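Long-range contact in DltD domain-containing protein (Beauveria bassiana, PDB 7D78), which probably acts as a thioesterase that closes polyketide chains into medium-ring lactones: residues P52-T57 / T129-S134. Numbering follows the deposited sequence.
Sequences PAIIMT and TLWGMS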
loop_
_atom_site.group_PDB
_atom_site.type_symbol
_atom_site.label_atom_id
_atom_site.label_comp_id
_atom_site.label_asym_id
_atom_site.label_seq_id
_atom_site.Cartn_x
_atom_site.Cartn_y
_atom_site.Cartn_z
ATOM N N PRO A 52 16.261 22.377 -16.172
ATOM C CA PRO A 52 15.418 21.249 -15.761
ATOM C C PRO A 52 16.157 20.318 -14.811
ATOM O O PRO A 52 17.380 20.368 -14.652
ATOM C CB PRO A 52 15.093 20.540 -17.079
ATOM C CG PRO A 52 16.239 20.923 -18.000
ATOM C CD PRO A 52 16.626 22.316 -17.601
ATOM N N ALA A 53 15.385 19.453 -14.155
ATOM C CA ALA A 53 15.956 18.495 -13.217
ATOM C C ALA A 53 15.375 17.110 -13.461
ATOM O O ALA A 53 14.170 16.963 -13.682
ATOM C CB ALA A 53 15.702 18.922 -11.762
ATOM N N ILE A 54 16.236 16.096 -13.406
ATOM C CA ILE A 54 15.836 14.699 -13.528
ATOM C C ILE A 54 16.156 14.019 -12.207
ATOM O O ILE A 54 17.313 14.021 -11.775
ATOM C CB ILE A 54 16.559 13.991 -14.686
ATOM C CG1 ILE A 54 16.309 14.710 -16.017
ATOM C CG2 ILE A 54 16.159 12.527 -14.738
ATOM C CD1 ILE A 54 17.246 14.237 -17.124
ATOM N N ILE A 55 15.140 13.446 -11.562
ATOM C CA ILE A 55 15.315 12.708 -10.311
ATOM C C ILE A 55 15.310 11.223 -10.644
ATOM O O ILE A 55 14.317 10.709 -11.172
ATOM C CB ILE A 55 14.213 13.047 -9.294
ATOM C CG1 ILE A 55 14.318 14.504 -8.837
ATOM C CG2 ILE A 55 14.288 12.095 -8.076
ATOM C CD1 ILE A 55 12.979 15.076 -8.310
ATOM N N MET A 56 16.413 10.533 -10.344
ATOM C CA MET A 56 16.622 9.142 -10.740
ATOM C C MET A 56 16.474 8.228 -9.527
ATOM O O MET A 56 17.210 8.373 -8.546
ATOM C CB MET A 56 18.011 8.954 -11.364
ATOM C CG MET A 56 18.256 9.792 -12.624
ATOM S SD MET A 56 19.966 9.668 -13.205
ATOM C CE MET A 56 20.004 7.985 -13.816
ATOM N N THR A 57 15.554 7.262 -9.617
ATOM C CA THR A 57 15.343 6.281 -8.553
ATOM C C THR A 57 16.003 4.960 -8.931
ATOM O O THR A 57 15.672 4.396 -9.986
ATOM C CB THR A 57 13.849 6.064 -8.302
ATOM O OG1 THR A 57 13.250 7.276 -7.810
ATOM C CG2 THR A 57 13.644 4.969 -7.252
ATOM N N THR A 129 11.428 16.027 -14.107
ATOM C CA THR A 129 11.230 14.709 -14.710
ATOM C C THR A 129 11.595 13.635 -13.693
ATOM O O THR A 129 12.569 13.789 -12.945
ATOM C CB THR A 129 12.088 14.538 -15.990
ATOM O OG1 THR A 129 11.543 15.344 -17.043
ATOM C CG2 THR A 129 12.148 13.055 -16.466
ATOM N N LEU A 130 10.792 12.566 -13.637
ATOM C CA LEU A 130 11.114 11.391 -12.832
ATOM C C LEU A 130 11.622 10.273 -13.732
ATOM O O LEU A 130 11.009 9.958 -14.763
ATOM C CB LEU A 130 9.912 10.897 -12.022
ATOM C CG LEU A 130 9.412 11.790 -10.876
ATOM C CD1 LEU A 130 8.432 11.035 -9.997
ATOM C CD2 LEU A 130 10.564 12.395 -10.045
ATOM N N TRP A 131 12.738 9.675 -13.319
ATOM C CA TRP A 131 13.464 8.654 -14.061
ATOM C C TRP A 131 13.688 7.491 -13.107
ATOM O O TRP A 131 14.061 7.704 -11.951
ATOM C CB TRP A 131 14.801 9.230 -14.561
ATOM C CG TRP A 131 15.648 8.369 -15.470
ATOM C CD1 TRP A 131 15.841 8.546 -16.813
ATOM C CD2 TRP A 131 16.465 7.250 -15.092
ATOM N NE1 TRP A 131 16.708 7.598 -17.298
ATOM C CE2 TRP A 131 17.107 6.790 -16.262
ATOM C CE3 TRP A 131 16.707 6.585 -13.881
ATOM C CZ2 TRP A 131 17.972 5.689 -16.261
ATOM C CZ3 TRP A 131 17.576 5.484 -13.882
ATOM C CH2 TRP A 131 18.196 5.056 -15.063
ATOM N N GLY A 132 13.450 6.278 -13.568
ATOM C CA GLY A 132 13.621 5.125 -12.701
ATOM C C GLY A 132 14.068 3.915 -13.481
ATOM O O GLY A 132 13.645 3.700 -14.622
ATOM N N MET A 133 14.918 3.105 -12.854
ATOM C CA MET A 133 15.383 1.862 -13.448
ATOM C C MET A 133 14.830 0.670 -12.682
ATOM O O MET A 133 14.875 0.645 -11.448
ATOM C CB MET A 133 16.906 1.782 -13.466
ATOM C CG MET A 133 17.408 0.481 -14.086
ATOM S SD MET A 133 19.042 0.725 -14.764
ATOM C CE MET A 133 19.438 -0.944 -15.301
ATOM N N SER A 134 14.324 -0.318 -13.421
ATOM C CA SER A 134 13.897 -1.597 -12.847
ATOM C C SER A 134 12.752 -1.296 -11.883
ATOM O O SER A 134 11.834 -0.547 -12.262
ATOM C CB SER A 134 15.109 -2.299 -12.240
ATOM O OG SER A 134 14.756 -3.566 -11.712
HETATM O O HOH W 1 13.165 17.638 -16.947
HETATM O O HOH W 2 12.521 8.890 -9.874
#
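Met-56 lays its terminal methyl over one face of the Trp-131 indole. CE sits 3.5 Å from the centroid of the six-membered ring, only 11° off the ring normal, a CH-pi contact. SD stands farther above the same ring, completing a Met-aromatic pair. The bend at chi3 (71°) turns the methyl over the ring. Ile-54 CG2 meets Trp-131 CB at 3.6 Å. On the opposite face of the beta sheet, Ile-55 and Leu-130 lie side by side, Ile-55 CB to Leu-130 CD2 3.8 Å. The two parallel strands are tied by five backbone hydrogen bonds, from Thr-129 N to Ala-53 O (2.9 Å) through to Met-133 N to Thr-57 O (3.2 Å). A water donates to Trp-131 O (2.8 Å) and also bonds Thr-57 OG1, which Tyr-85 OH holds as well. They are neighbouring central strands of an alpha/beta hydrolase sheet. Strand 127-133 leads into Ser-134, probably the nucleophile of a GxSxG elbow, whose OG bonds His-296. Helix 68-77 packs Leu-68 on both Met-56 and Trp-131, and its Phe-75 meets the indole edge-to-face. Replacing Trp-131 with alanine is likely to leave the Met-56 methyl without its aromatic platform and to open a gap beneath that helix.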